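Local coordinates for protein diol-dehydratase (Roseburia inulinivorans, PDB 5I2A) that probably removes water from 1,2-propanediol, as a B12-independent lyase of the glycyl radical enzyme family, at residues V164-V169 with N434-V439; A517-A522 with A541-A546; I66-E71 with K226-M231; R17-L22 with I319-N324; M589-G594 with E644-M649. All coordinates share one frame; numbering follows the deposited sequence.

From the N terminus, contact 4 opens at 17-22 and closes at 319-324, tying helix 14-22 to helix 309-323. Contact 3 (66-71 with 226-231) is nested in that loop, fastening an extended segment to helix 200-233. The two touch through the salt bridge from Arg-17 NE to Glu-71 OE2 (2.7 Å). Contact 1 opens at 164-169, inside both loops, and closes at 434-439, so it crosses contacts 3 and 4; it joins two strands near the chain's middle. Contact 2 follows in series, closing a short loop of 18 residues, and its His-518 packs on Val-164 of contact 1. Contact 5 comes last, closing a 49-residue loop between a helix-ending turn and helix 637-651.

Contact 1 (V164-V169 with N434-V439); sequences VGHVTV and NIIGCV. With EDO (1,2-ethanediol), chain C.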
# COMPACT_ATOMS: atom_id res chain seq x y z
N VAL A 164 -12.73 -10.79 -7.24
CA VAL A 164 -13.59 -11.05 -6.09
C VAL A 164 -15.06 -11.07 -6.52
O VAL A 164 -15.66 -12.13 -6.63
CB VAL A 164 -13.37 -10.00 -4.97
CG1 VAL A 164 -14.31 -10.27 -3.80
CG2 VAL A 164 -11.92 -10.06 -4.47
N GLY A 165 -15.62 -9.90 -6.81
CA GLY A 165 -17.02 -9.83 -7.21
C GLY A 165 -17.93 -10.01 -6.01
O GLY A 165 -17.72 -9.36 -4.99
N HIS A 166 -18.92 -10.89 -6.13
CA HIS A 166 -19.84 -11.23 -5.03
C HIS A 166 -20.44 -9.98 -4.42
O HIS A 166 -20.27 -9.68 -3.24
CB HIS A 166 -19.11 -12.08 -3.98
CG HIS A 166 -18.76 -13.44 -4.48
ND1 HIS A 166 -17.80 -13.64 -5.46
CD2 HIS A 166 -19.29 -14.66 -4.23
CE1 HIS A 166 -17.74 -14.92 -5.76
NE2 HIS A 166 -18.63 -15.57 -5.01
N VAL A 167 -21.14 -9.24 -5.26
CA VAL A 167 -21.67 -7.95 -4.87
C VAL A 167 -22.90 -7.62 -5.71
O VAL A 167 -23.02 -8.02 -6.88
CB VAL A 167 -20.60 -6.83 -5.04
CG1 VAL A 167 -20.14 -6.76 -6.49
CG2 VAL A 167 -21.15 -5.47 -4.59
N THR A 168 -23.83 -6.92 -5.07
CA THR A 168 -24.92 -6.24 -5.75
C THR A 168 -24.69 -4.74 -5.62
O THR A 168 -24.84 -4.13 -4.57
CB THR A 168 -26.29 -6.57 -5.16
OG1 THR A 168 -26.56 -7.95 -5.36
CG2 THR A 168 -27.37 -5.71 -5.82
N VAL A 169 -24.35 -4.16 -6.75
CA VAL A 169 -23.94 -2.79 -6.85
C VAL A 169 -25.22 -1.92 -6.91
O VAL A 169 -26.34 -2.45 -6.98
CB VAL A 169 -23.05 -2.69 -8.11
CG1 VAL A 169 -23.83 -2.26 -9.37
CG2 VAL A 169 -21.76 -2.02 -7.86
N ASN A 434 -30.91 -8.64 -0.84
CA ASN A 434 -31.07 -9.66 -1.86
C ASN A 434 -30.01 -10.74 -1.67
O ASN A 434 -29.26 -10.70 -0.69
CB ASN A 434 -31.03 -9.07 -3.27
CG ASN A 434 -29.73 -8.34 -3.58
OD1 ASN A 434 -29.69 -7.12 -3.61
ND2 ASN A 434 -28.68 -9.11 -3.88
N ILE A 435 -29.98 -11.70 -2.57
CA ILE A 435 -29.04 -12.81 -2.46
C ILE A 435 -27.87 -12.60 -3.43
O ILE A 435 -28.04 -12.09 -4.52
CB ILE A 435 -29.74 -14.16 -2.73
CG1 ILE A 435 -30.79 -14.46 -1.64
CG2 ILE A 435 -28.74 -15.32 -2.81
CD1 ILE A 435 -30.23 -14.53 -0.20
N ILE A 436 -26.68 -12.96 -2.97
CA ILE A 436 -25.48 -12.93 -3.78
C ILE A 436 -25.15 -14.35 -4.20
O ILE A 436 -25.14 -15.24 -3.35
CB ILE A 436 -24.27 -12.36 -2.99
CG1 ILE A 436 -24.55 -10.92 -2.51
CG2 ILE A 436 -22.97 -12.50 -3.81
CD1 ILE A 436 -24.73 -9.90 -3.63
N GLY A 437 -24.84 -14.56 -5.48
CA GLY A 437 -24.32 -15.83 -5.93
C GLY A 437 -25.27 -17.01 -5.71
O GLY A 437 -26.29 -17.12 -6.39
N CYS A 438 -24.92 -17.88 -4.77
CA CYS A 438 -25.72 -19.07 -4.47
C CYS A 438 -26.79 -18.80 -3.40
O CYS A 438 -27.98 -18.89 -3.68
CB CYS A 438 -24.82 -20.22 -4.02
SG CYS A 438 -23.79 -20.92 -5.36
N VAL A 439 -26.38 -18.48 -2.17
CA VAL A 439 -27.32 -18.34 -1.06
C VAL A 439 -26.93 -17.24 -0.06
O VAL A 439 -27.43 -17.21 1.06
CB VAL A 439 -27.47 -19.65 -0.27
CG1 VAL A 439 -28.05 -20.78 -1.13
CG2 VAL A 439 -26.14 -20.06 0.33
C1 EDO C . -21.29 -18.43 -4.75
O1 EDO C . -21.46 -17.02 -4.65
C2 EDO C . -20.37 -18.69 -5.95
O2 EDO C . -19.02 -18.24 -5.71
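The imidazole of His-166 is approached obliquely by Ile-436 CG2, which lies 3.9 Å from His-166 CB. At the ring's edge, Val-164 O lies in plane and accepts from ND1 at 2.9 Å. Farther round, also near the plane, NE2 donates to O2 of a bound 1,2-ethanediol at 2.8 Å. The ND1 bond helps to fix the ring's rotation, with NE2 directed at the diol, which Asp-452, Glu-440, His-283 and Ser-284 also bind. The rings of His-283, inclined, and Tyr-159, edge-to-face, meet it too.

The second flat group is the amide of Asn-434. Its ND2 donates to Thr-168 OG1 (2.8 Å, N-H...O angle 154°), tilted 19° from the amide plane, and weakly to Ile-435 O. OG1 accepts this bond and donates to Ser-286 O. Ile-436 CG1, anti to the carbonyl carbon (chi1 -59°), carries CD1 to Thr-168 while CG2 stays by His-166.

The diol is probably from the crystallisation liquor, yet it sits beside Gly-437 and Cys-438, whose sequence running into Glu-440 is consistent with the family's active-site cysteine loop. Strand 165-167 pairs in parallel with 283-285, while 434-436 pairs antiparallel with 440-442 and packs on 346-350.

Contact 2 (A517-A522 with A541-A546); sequences AHAKLA and AQEGGA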
# COMPACT_ATOMS: atom_id res chain seq x y z
N ALA A 517 -3.60 -8.88 -0.92
CA ALA A 517 -3.17 -8.84 -2.32
C ALA A 517 -4.14 -8.01 -3.18
O ALA A 517 -3.70 -7.17 -3.96
CB ALA A 517 -3.00 -10.25 -2.89
N HIS A 518 -5.45 -8.22 -3.03
CA HIS A 518 -6.41 -7.40 -3.78
C HIS A 518 -6.34 -5.92 -3.38
O HIS A 518 -6.41 -5.04 -4.24
CB HIS A 518 -7.84 -7.94 -3.63
CG HIS A 518 -8.08 -9.19 -4.42
ND1 HIS A 518 -8.32 -9.18 -5.78
CD2 HIS A 518 -8.06 -10.50 -4.05
CE1 HIS A 518 -8.44 -10.42 -6.21
NE2 HIS A 518 -8.30 -11.24 -5.19
N ALA A 519 -6.21 -5.64 -2.08
CA ALA A 519 -6.14 -4.27 -1.59
C ALA A 519 -4.96 -3.53 -2.20
O ALA A 519 -5.08 -2.37 -2.54
CB ALA A 519 -6.03 -4.24 -0.05
N LYS A 520 -3.85 -4.22 -2.37
CA LYS A 520 -2.62 -3.56 -2.79
C LYS A 520 -2.49 -3.48 -4.30
O LYS A 520 -1.98 -2.50 -4.82
CB LYS A 520 -1.41 -4.27 -2.18
CG LYS A 520 -1.34 -4.08 -0.64
CD LYS A 520 -0.22 -4.88 0.00
CE LYS A 520 -0.11 -4.61 1.52
NZ LYS A 520 0.27 -3.22 1.83
N LEU A 521 -2.97 -4.49 -5.00
CA LEU A 521 -2.71 -4.57 -6.43
C LEU A 521 -3.96 -4.42 -7.31
O LEU A 521 -3.84 -4.09 -8.48
CB LEU A 521 -1.99 -5.89 -6.75
CG LEU A 521 -0.57 -6.04 -6.18
CD1 LEU A 521 0.03 -7.41 -6.55
CD2 LEU A 521 0.34 -4.91 -6.68
N ALA A 522 -5.14 -4.66 -6.76
CA ALA A 522 -6.34 -4.62 -7.60
C ALA A 522 -7.54 -3.86 -7.01
O ALA A 522 -8.63 -4.43 -6.94
CB ALA A 522 -6.75 -6.06 -7.97
N ALA A 541 -13.51 -0.31 -2.52
CA ALA A 541 -14.18 -1.34 -1.75
C ALA A 541 -13.18 -2.41 -1.33
O ALA A 541 -13.38 -3.10 -0.33
CB ALA A 541 -15.32 -1.96 -2.58
N GLN A 542 -12.11 -2.54 -2.11
CA GLN A 542 -11.12 -3.58 -1.85
C GLN A 542 -10.21 -3.18 -0.68
O GLN A 542 -9.48 -4.01 -0.15
CB GLN A 542 -10.31 -3.86 -3.11
CG GLN A 542 -11.12 -4.45 -4.28
CD GLN A 542 -12.15 -3.48 -4.84
OE1 GLN A 542 -11.85 -2.31 -5.07
NE2 GLN A 542 -13.37 -3.96 -5.04
N GLU A 543 -10.29 -1.91 -0.27
CA GLU A 543 -9.47 -1.35 0.82
C GLU A 543 -10.22 -1.04 2.12
O GLU A 543 -9.60 -0.67 3.10
CB GLU A 543 -8.80 -0.05 0.37
CG GLU A 543 -7.76 -0.26 -0.70
CD GLU A 543 -7.39 1.03 -1.37
OE1 GLU A 543 -8.20 1.53 -2.19
OE2 GLU A 543 -6.30 1.55 -1.08
N GLY A 544 -11.55 -1.16 2.12
CA GLY A 544 -12.33 -0.82 3.30
C GLY A 544 -13.34 0.30 3.11
O GLY A 544 -14.00 0.72 4.05
N GLY A 545 -13.49 0.78 1.88
CA GLY A 545 -14.48 1.80 1.57
C GLY A 545 -15.95 1.46 1.80
O GLY A 545 -16.76 2.37 2.05
N ALA A 546 -16.32 0.19 1.70
CA ALA A 546 -17.71 -0.23 1.89
C ALA A 546 -18.14 -0.05 3.33
O ALA A 546 -17.34 -0.19 4.25
CB ALA A 546 -17.92 -1.70 1.49
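Ala-519 and Gln-542 meet most closely, with their CA atoms 5.0 Å apart, a spacing that a methyl side chain permits. Ala-519 CB rests on the backbone at Gln-542 O, 3.5 Å away. One residue further, Glu-543 CG passes Ala-519 O at 3.9 Å, and Gln-542 CG comes to 3.6 Å from Ala-522 O. All three are van der Waals contacts between carbon and carbonyl oxygen; the polar ends of the side chains are held by other partners.

The second shell explains the positions. In Gln-542, chi1 of -64° puts CG beside Ala-522 O; the bend at chi2 (66°) then turns the amide toward the start of helix 525-529, where OE1 accepts from Leu-524 N, just before it, and NE2 donates to Glu-527 OE1, so both ends of the amide are gripped. Glu-543 OE1 is bonded to Ser-540 OG. On the helix side, Ala-522 N reaches His-518 O at 2.8 Å, although Ala-522 itself has left helical backbone angles. His-518 points its ring away from the loop; its NE2 bonds Tyr-159 O and the ring meets that of Phe-91, planes at about 40°.

The arrangement is that of a helix C-terminus, here of helix 489-521, packed against the loop leading into a strand, 548-556 of a mixed sheet, probably part of the barrel of glycyl radical enzymes.

Contact 3 (I66-E71 with K226-M231); sequences IIIRPE and KMAEEM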
# COMPACT_ATOMS: atom_id res chain seq x y z
N ILE A 66 -16.09 -5.09 -30.20
CA ILE A 66 -17.49 -5.18 -29.84
C ILE A 66 -18.25 -5.79 -31.01
O ILE A 66 -17.75 -5.82 -32.14
CB ILE A 66 -18.09 -3.80 -29.50
CG1 ILE A 66 -18.07 -2.89 -30.72
CG2 ILE A 66 -17.36 -3.18 -28.30
CD1 ILE A 66 -18.90 -1.65 -30.55
N ILE A 67 -19.44 -6.29 -30.72
CA ILE A 67 -20.27 -6.93 -31.73
C ILE A 67 -21.73 -6.81 -31.31
O ILE A 67 -22.03 -6.80 -30.13
CB ILE A 67 -19.86 -8.41 -31.94
CG1 ILE A 67 -20.64 -9.05 -33.09
CG2 ILE A 67 -20.05 -9.23 -30.65
CD1 ILE A 67 -20.09 -10.41 -33.51
N ILE A 68 -22.62 -6.67 -32.28
CA ILE A 68 -24.05 -6.77 -32.03
C ILE A 68 -24.51 -8.05 -32.68
O ILE A 68 -24.37 -8.23 -33.88
CB ILE A 68 -24.81 -5.55 -32.60
CG1 ILE A 68 -24.39 -4.30 -31.84
CG2 ILE A 68 -26.34 -5.77 -32.53
CD1 ILE A 68 -25.18 -3.04 -32.21
N ARG A 69 -25.03 -8.98 -31.87
CA ARG A 69 -25.36 -10.30 -32.36
C ARG A 69 -26.70 -10.24 -33.10
O ARG A 69 -27.49 -9.32 -32.86
CB ARG A 69 -25.38 -11.33 -31.21
CG ARG A 69 -24.16 -11.27 -30.27
CD ARG A 69 -23.99 -12.60 -29.55
NE ARG A 69 -22.93 -12.60 -28.54
CZ ARG A 69 -21.63 -12.65 -28.82
NH1 ARG A 69 -21.21 -12.68 -30.08
NH2 ARG A 69 -20.76 -12.65 -27.83
N PRO A 70 -26.96 -11.19 -34.01
CA PRO A 70 -28.19 -11.15 -34.80
C PRO A 70 -29.44 -11.02 -33.93
O PRO A 70 -29.60 -11.78 -32.97
CB PRO A 70 -28.18 -12.49 -35.55
CG PRO A 70 -26.71 -12.82 -35.68
CD PRO A 70 -26.10 -12.34 -34.38
N GLU A 71 -30.25 -10.01 -34.23
CA GLU A 71 -31.56 -9.79 -33.61
C GLU A 71 -31.53 -9.28 -32.17
O GLU A 71 -32.58 -9.12 -31.56
CB GLU A 71 -32.40 -11.08 -33.66
CG GLU A 71 -32.70 -11.57 -35.08
CD GLU A 71 -33.79 -12.62 -35.12
OE1 GLU A 71 -34.97 -12.25 -35.03
OE2 GLU A 71 -33.46 -13.82 -35.22
N LYS A 226 -22.57 3.83 -32.26
CA LYS A 226 -21.92 4.01 -33.54
C LYS A 226 -22.03 2.75 -34.37
O LYS A 226 -22.35 2.82 -35.56
CB LYS A 226 -20.45 4.39 -33.37
CG LYS A 226 -19.70 4.58 -34.67
CD LYS A 226 -18.26 4.97 -34.41
CE LYS A 226 -17.35 4.65 -35.60
NZ LYS A 226 -15.91 4.81 -35.24
N MET A 227 -21.78 1.60 -33.76
CA MET A 227 -21.88 0.35 -34.49
C MET A 227 -23.32 0.11 -34.96
O MET A 227 -23.54 -0.33 -36.09
CB MET A 227 -21.39 -0.83 -33.65
CG MET A 227 -21.60 -2.18 -34.34
SD MET A 227 -20.63 -3.53 -33.67
CE MET A 227 -19.00 -3.11 -34.27
N ALA A 228 -24.29 0.41 -34.11
CA ALA A 228 -25.68 0.20 -34.48
C ALA A 228 -26.07 1.06 -35.68
O ALA A 228 -26.78 0.61 -36.56
CB ALA A 228 -26.58 0.48 -33.31
N GLU A 229 -25.60 2.31 -35.69
CA GLU A 229 -25.88 3.23 -36.78
C GLU A 229 -25.29 2.76 -38.10
O GLU A 229 -25.94 2.83 -39.14
CB GLU A 229 -25.33 4.62 -36.47
CG GLU A 229 -26.21 5.43 -35.58
CD GLU A 229 -25.56 6.74 -35.21
OE1 GLU A 229 -24.39 6.94 -35.59
OE2 GLU A 229 -26.21 7.56 -34.54
N GLU A 230 -24.05 2.28 -38.05
CA GLU A 230 -23.41 1.75 -39.24
C GLU A 230 -24.12 0.48 -39.73
O GLU A 230 -24.24 0.26 -40.94
CB GLU A 230 -21.93 1.46 -38.96
CG GLU A 230 -21.15 2.72 -38.56
CD GLU A 230 -19.71 2.44 -38.16
OE1 GLU A 230 -19.34 1.26 -38.01
OE2 GLU A 230 -18.95 3.41 -38.00
N MET A 231 -24.60 -0.34 -38.81
CA MET A 231 -25.29 -1.56 -39.20
C MET A 231 -26.66 -1.23 -39.80
O MET A 231 -27.09 -1.86 -40.75
CB MET A 231 -25.44 -2.52 -38.02
CG MET A 231 -24.13 -3.18 -37.60
SD MET A 231 -24.27 -4.15 -36.08
CE MET A 231 -25.36 -5.47 -36.59
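Met-227 reaches Ile-66 because its CG stands anti to the backbone N (chi1 175°) and its methyl then folds back at chi3 (-73°), while Ile-66 holds CG1 between its own N and carbonyl carbon (chi1 64°). The arrangement is an extended loop segment laid on one side of helix 200-233. Ile-66 and Ile-68 point toward the helix and Ile-67 away from it, as expected of a chain in extended conformation.

Ile-66 and Met-227 slide past one another in opposite directions, with Ile-66 CG1 3.7 Å from Met-227 CE. Met-227 SD then rests on the loop backbone, 3.9 Å from Ile-67 CA. Ile-68 occupies the middle of the contact: Met-227 SD lies beside its N and CG1, and Met-231, one helical turn later, crosses its CB and CD1. The spacing of the two methionines follows from the turn itself, since Met-231 N bonds Met-227 O at 2.9 Å.

Beyond these side chains, Arg-69 turns from the helix to form a salt bridge with Asp-325, and helix 238-253 adds Arg-240 beside Ile-68 and Leu-244 beside Met-231. Two further contacts complete the packing of Ile-68: its CD1 lies 3.9 Å from Ala-228 CB, and Ile-68 CB lies 3.8 Å from Met-231 SD.

Contact 4 (R17-L22 with I319-N324); sequences RLVDHL and IWVKLN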
# COMPACT_ATOMS: atom_id res chain seq x y z
N ARG A 17 -34.15 -18.07 -31.27
CA ARG A 17 -33.04 -17.86 -32.20
C ARG A 17 -31.84 -17.22 -31.49
O ARG A 17 -30.70 -17.57 -31.76
CB ARG A 17 -33.49 -17.01 -33.40
CG ARG A 17 -34.63 -17.67 -34.23
CD ARG A 17 -34.81 -17.01 -35.59
NE ARG A 17 -35.35 -15.66 -35.47
CZ ARG A 17 -36.65 -15.38 -35.45
NH1 ARG A 17 -37.54 -16.35 -35.55
NH2 ARG A 17 -37.06 -14.12 -35.34
N LEU A 18 -32.11 -16.29 -30.57
CA LEU A 18 -31.04 -15.73 -29.74
C LEU A 18 -30.34 -16.83 -28.97
O LEU A 18 -29.12 -16.87 -28.92
CB LEU A 18 -31.58 -14.68 -28.77
CG LEU A 18 -32.13 -13.43 -29.45
CD1 LEU A 18 -32.86 -12.55 -28.45
CD2 LEU A 18 -31.01 -12.67 -30.14
N VAL A 19 -31.13 -17.72 -28.38
CA VAL A 19 -30.58 -18.79 -27.57
C VAL A 19 -29.72 -19.77 -28.38
O VAL A 19 -28.58 -20.06 -28.00
CB VAL A 19 -31.71 -19.57 -26.86
CG1 VAL A 19 -31.18 -20.87 -26.31
CG2 VAL A 19 -32.29 -18.71 -25.73
N ASP A 20 -30.24 -20.25 -29.50
CA ASP A 20 -29.51 -21.20 -30.34
C ASP A 20 -28.19 -20.60 -30.82
O ASP A 20 -27.19 -21.31 -30.94
CB ASP A 20 -30.35 -21.62 -31.55
CG ASP A 20 -31.55 -22.47 -31.16
OD1 ASP A 20 -31.53 -23.10 -30.08
OD2 ASP A 20 -32.50 -22.52 -31.94
N HIS A 21 -28.18 -19.31 -31.10
CA HIS A 21 -26.95 -18.66 -31.52
C HIS A 21 -25.88 -18.72 -30.41
O HIS A 21 -24.72 -18.98 -30.70
CB HIS A 21 -27.21 -17.21 -31.91
CG HIS A 21 -25.99 -16.48 -32.38
ND1 HIS A 21 -25.32 -16.82 -33.54
CD2 HIS A 21 -25.30 -15.46 -31.83
CE1 HIS A 21 -24.28 -16.02 -33.70
NE2 HIS A 21 -24.24 -15.19 -32.67
N LEU A 22 -26.26 -18.51 -29.15
CA LEU A 22 -25.29 -18.60 -28.05
C LEU A 22 -24.57 -19.93 -28.07
O LEU A 22 -23.39 -20.01 -27.80
CB LEU A 22 -25.95 -18.43 -26.67
CG LEU A 22 -26.52 -17.06 -26.30
CD1 LEU A 22 -26.78 -16.99 -24.78
CD2 LEU A 22 -25.59 -15.93 -26.75
N ILE A 319 -32.56 -9.83 -21.92
CA ILE A 319 -31.59 -9.70 -20.84
C ILE A 319 -31.23 -11.07 -20.27
O ILE A 319 -30.06 -11.35 -20.02
CB ILE A 319 -32.09 -8.77 -19.73
CG1 ILE A 319 -32.13 -7.34 -20.25
CG2 ILE A 319 -31.21 -8.86 -18.46
CD1 ILE A 319 -32.79 -6.39 -19.30
N TRP A 320 -32.23 -11.94 -20.10
CA TRP A 320 -32.00 -13.29 -19.63
C TRP A 320 -31.04 -14.00 -20.59
O TRP A 320 -30.11 -14.68 -20.15
CB TRP A 320 -33.31 -14.05 -19.50
CG TRP A 320 -33.96 -14.08 -18.13
CD1 TRP A 320 -34.49 -15.18 -17.49
CD2 TRP A 320 -34.13 -12.98 -17.21
NE1 TRP A 320 -35.00 -14.82 -16.27
CE2 TRP A 320 -34.80 -13.48 -16.07
CE3 TRP A 320 -33.80 -11.62 -17.25
CZ2 TRP A 320 -35.14 -12.68 -14.99
CZ3 TRP A 320 -34.15 -10.82 -16.17
CH2 TRP A 320 -34.80 -11.35 -15.06
N VAL A 321 -31.24 -13.82 -21.89
CA VAL A 321 -30.32 -14.44 -22.85
C VAL A 321 -28.90 -13.88 -22.69
O VAL A 321 -27.93 -14.63 -22.61
CB VAL A 321 -30.79 -14.27 -24.31
CG1 VAL A 321 -29.72 -14.76 -25.28
CG2 VAL A 321 -32.10 -15.03 -24.54
N LYS A 322 -28.80 -12.56 -22.62
CA LYS A 322 -27.51 -11.91 -22.46
C LYS A 322 -26.76 -12.38 -21.22
O LYS A 322 -25.56 -12.59 -21.27
CB LYS A 322 -27.69 -10.38 -22.44
CG LYS A 322 -27.95 -9.77 -23.82
CD LYS A 322 -26.66 -9.25 -24.50
CE LYS A 322 -25.70 -10.37 -24.85
NZ LYS A 322 -24.57 -9.95 -25.73
N LEU A 323 -27.47 -12.58 -20.11
CA LEU A 323 -26.86 -13.07 -18.89
C LEU A 323 -26.15 -14.42 -19.09
O LEU A 323 -25.23 -14.74 -18.35
CB LEU A 323 -27.90 -13.18 -17.77
CG LEU A 323 -28.29 -11.83 -17.13
CD1 LEU A 323 -29.64 -11.92 -16.42
CD2 LEU A 323 -27.21 -11.37 -16.15
N ASN A 324 -26.59 -15.20 -20.08
CA ASN A 324 -25.90 -16.44 -20.43
C ASN A 324 -24.79 -16.28 -21.46
O ASN A 324 -24.06 -17.23 -21.74
CB ASN A 324 -26.91 -17.48 -20.92
CG ASN A 324 -27.85 -17.92 -19.84
OD1 ASN A 324 -27.59 -18.88 -19.13
ND2 ASN A 324 -28.96 -17.19 -19.70
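Val-321 presses into the face of helix 14-22 formed by Leu-18, Val-19 and Leu-22, in a side-by-side parallel helix pair. The axes of the two short segments run 10.1 Å apart and only 5° from parallel.

Apolar contacts carry the pair. Val-321 holds CG1 anti to its backbone N (chi1 172°), which spreads its two methyls over different neighbours. CG1 faces Leu-22 CD1 at 3.7 Å and Leu-18 CB at 4.0 Å, whereas CG2 meets Val-19 CG2 at 3.9 Å. Leu-22 crosses Val-321 at a slant, its CD1 3.4 Å from Val-321 O and against Asn-324 CB. Val-374 of helix 362-374 also packs on Val-321.

Polar links lie at the sides. Lys-322 NZ is paired with Glu-72 and Asp-325. Asn-324 ND2 donates to Met-378 O and also back to Trp-320 O (2.8 Å, N-H...O angle 135°), an oxygen lying in the plane of the amide.

Contact 5 (M589-G594 with E644-M649); sequences MNYGKG and EEIHEM
Tyr-591 sits in a run of three positive-phi residues, Asn-590 to Gly-592, that turns the chain beside the helix so that Tyr-591 CA lies 6.1 Å from Glu-644 CA. The turn is braced internally: Gly-592 N bonds Met-589 O, and Asn-590 ND2 reaches Gly-594 O at 3.0 Å in the carbonyl plane.

The side chains meet in a face-to-face stack of Tyr-591 and His-647, with centroids 4.3 Å apart and planes inclined by 29°. His-647 CD2 stands 3.5 Å above the tyrosine plane, over the ring centre, placed there by a first torsion that sets CG anti to the backbone N (-163°). Ile-646 CG2 closes in at the tyrosine edge, 4.3 Å from CE1. Both polar ends are tethered to one further loop, Tyr-591 OH to Thr-709 O and His-647 NE2 to Gly-712 O, which limits rotation of either ring.

Lys-593, bent at chi2, crosses His-647 at about a right angle, with CE 3.6 Å from ND1. Its NZ is 4.6 Å from Glu-644 OE1, too far for a salt bridge, though the opposite charges probably attract.

The stack joins the turn after helix 580-588 to helix 637-651. Asn-590 (phi 52°) is the C-prime residue of the Schellman motif ending the former, the backbone N-H groups of Tyr-591 and Asn-590 bonding back to carbonyls of its last turn.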
# COMPACT_ATOMS: atom_id res chain seq x y z
N MET A 589 -8.90 -49.09 5.22
CA MET A 589 -9.09 -50.12 4.20
C MET A 589 -10.41 -50.00 3.43
O MET A 589 -10.84 -50.96 2.76
CB MET A 589 -9.00 -51.51 4.85
CG MET A 589 -7.65 -51.83 5.48
SD MET A 589 -6.36 -51.81 4.23
CE MET A 589 -7.06 -52.86 2.98
N ASN A 590 -11.05 -48.84 3.50
CA ASN A 590 -12.30 -48.59 2.78
C ASN A 590 -13.35 -49.67 3.03
O ASN A 590 -14.03 -50.11 2.12
CB ASN A 590 -12.03 -48.47 1.28
CG ASN A 590 -13.17 -47.80 0.53
OD1 ASN A 590 -13.92 -47.01 1.10
ND2 ASN A 590 -13.30 -48.11 -0.77
N TYR A 591 -13.44 -50.10 4.29
CA TYR A 591 -14.41 -51.09 4.71
C TYR A 591 -14.26 -52.43 3.95
O TYR A 591 -15.21 -53.19 3.83
CB TYR A 591 -15.83 -50.55 4.53
CG TYR A 591 -16.21 -49.40 5.45
CD1 TYR A 591 -16.45 -49.63 6.80
CD2 TYR A 591 -16.38 -48.12 4.97
CE1 TYR A 591 -16.81 -48.60 7.65
CE2 TYR A 591 -16.76 -47.07 5.82
CZ TYR A 591 -16.97 -47.32 7.15
OH TYR A 591 -17.35 -46.30 8.01
N GLY A 592 -13.07 -52.69 3.43
CA GLY A 592 -12.82 -53.88 2.64
C GLY A 592 -13.40 -53.83 1.24
O GLY A 592 -13.49 -54.85 0.58
N LYS A 593 -13.78 -52.65 0.76
CA LYS A 593 -14.41 -52.53 -0.55
C LYS A 593 -13.41 -52.30 -1.69
O LYS A 593 -13.81 -52.14 -2.84
CB LYS A 593 -15.44 -51.41 -0.55
CG LYS A 593 -16.51 -51.54 0.53
CD LYS A 593 -17.53 -52.60 0.18
CE LYS A 593 -18.56 -52.77 1.29
NZ LYS A 593 -19.71 -53.61 0.86
N GLY A 594 -12.12 -52.27 -1.38
CA GLY A 594 -11.12 -52.05 -2.41
C GLY A 594 -10.44 -50.69 -2.31
O GLY A 594 -11.05 -49.71 -1.90
N GLU A 644 -16.79 -55.76 6.46
CA GLU A 644 -18.12 -55.76 5.87
C GLU A 644 -19.22 -55.66 6.93
O GLU A 644 -20.14 -54.86 6.79
CB GLU A 644 -18.31 -57.02 5.03
CG GLU A 644 -19.61 -57.07 4.25
CD GLU A 644 -19.67 -58.25 3.29
OE1 GLU A 644 -19.68 -58.01 2.06
OE2 GLU A 644 -19.70 -59.41 3.75
N GLU A 645 -19.15 -56.46 7.99
CA GLU A 645 -20.21 -56.40 8.99
C GLU A 645 -20.15 -55.10 9.78
O GLU A 645 -21.17 -54.60 10.24
CB GLU A 645 -20.18 -57.60 9.93
CG GLU A 645 -18.95 -57.74 10.77
CD GLU A 645 -18.98 -59.01 11.62
OE1 GLU A 645 -19.31 -58.92 12.82
OE2 GLU A 645 -18.67 -60.09 11.07
N ILE A 646 -18.95 -54.54 9.92
CA ILE A 646 -18.80 -53.22 10.51
C ILE A 646 -19.53 -52.18 9.65
O ILE A 646 -20.31 -51.38 10.16
CB ILE A 646 -17.32 -52.84 10.68
CG1 ILE A 646 -16.71 -53.61 11.86
CG2 ILE A 646 -17.18 -51.33 10.90
CD1 ILE A 646 -15.24 -53.33 12.08
N HIS A 647 -19.30 -52.23 8.34
CA HIS A 647 -19.99 -51.35 7.42
C HIS A 647 -21.49 -51.53 7.52
O HIS A 647 -22.24 -50.56 7.55
CB HIS A 647 -19.53 -51.60 5.99
CG HIS A 647 -19.87 -50.49 5.05
ND1 HIS A 647 -20.25 -50.70 3.74
CD2 HIS A 647 -19.87 -49.14 5.22
CE1 HIS A 647 -20.48 -49.54 3.15
NE2 HIS A 647 -20.25 -48.58 4.02
N GLU A 648 -21.93 -52.79 7.58
CA GLU A 648 -23.36 -53.08 7.62
C GLU A 648 -24.02 -52.55 8.88
O GLU A 648 -25.11 -51.99 8.79
CB GLU A 648 -23.62 -54.59 7.51
CG GLU A 648 -23.60 -55.12 6.07
CD GLU A 648 -24.50 -54.36 5.10
OE1 GLU A 648 -25.52 -53.78 5.53
OE2 GLU A 648 -24.19 -54.35 3.88
N MET A 649 -23.39 -52.70 10.04
CA MET A 649 -24.03 -52.18 11.24
C MET A 649 -24.02 -50.65 11.24
O MET A 649 -24.92 -50.03 11.80
CB MET A 649 -23.40 -52.73 12.53
CG MET A 649 -21.89 -52.75 12.60
SD MET A 649 -21.35 -53.66 14.08
CE MET A 649 -21.85 -52.50 15.31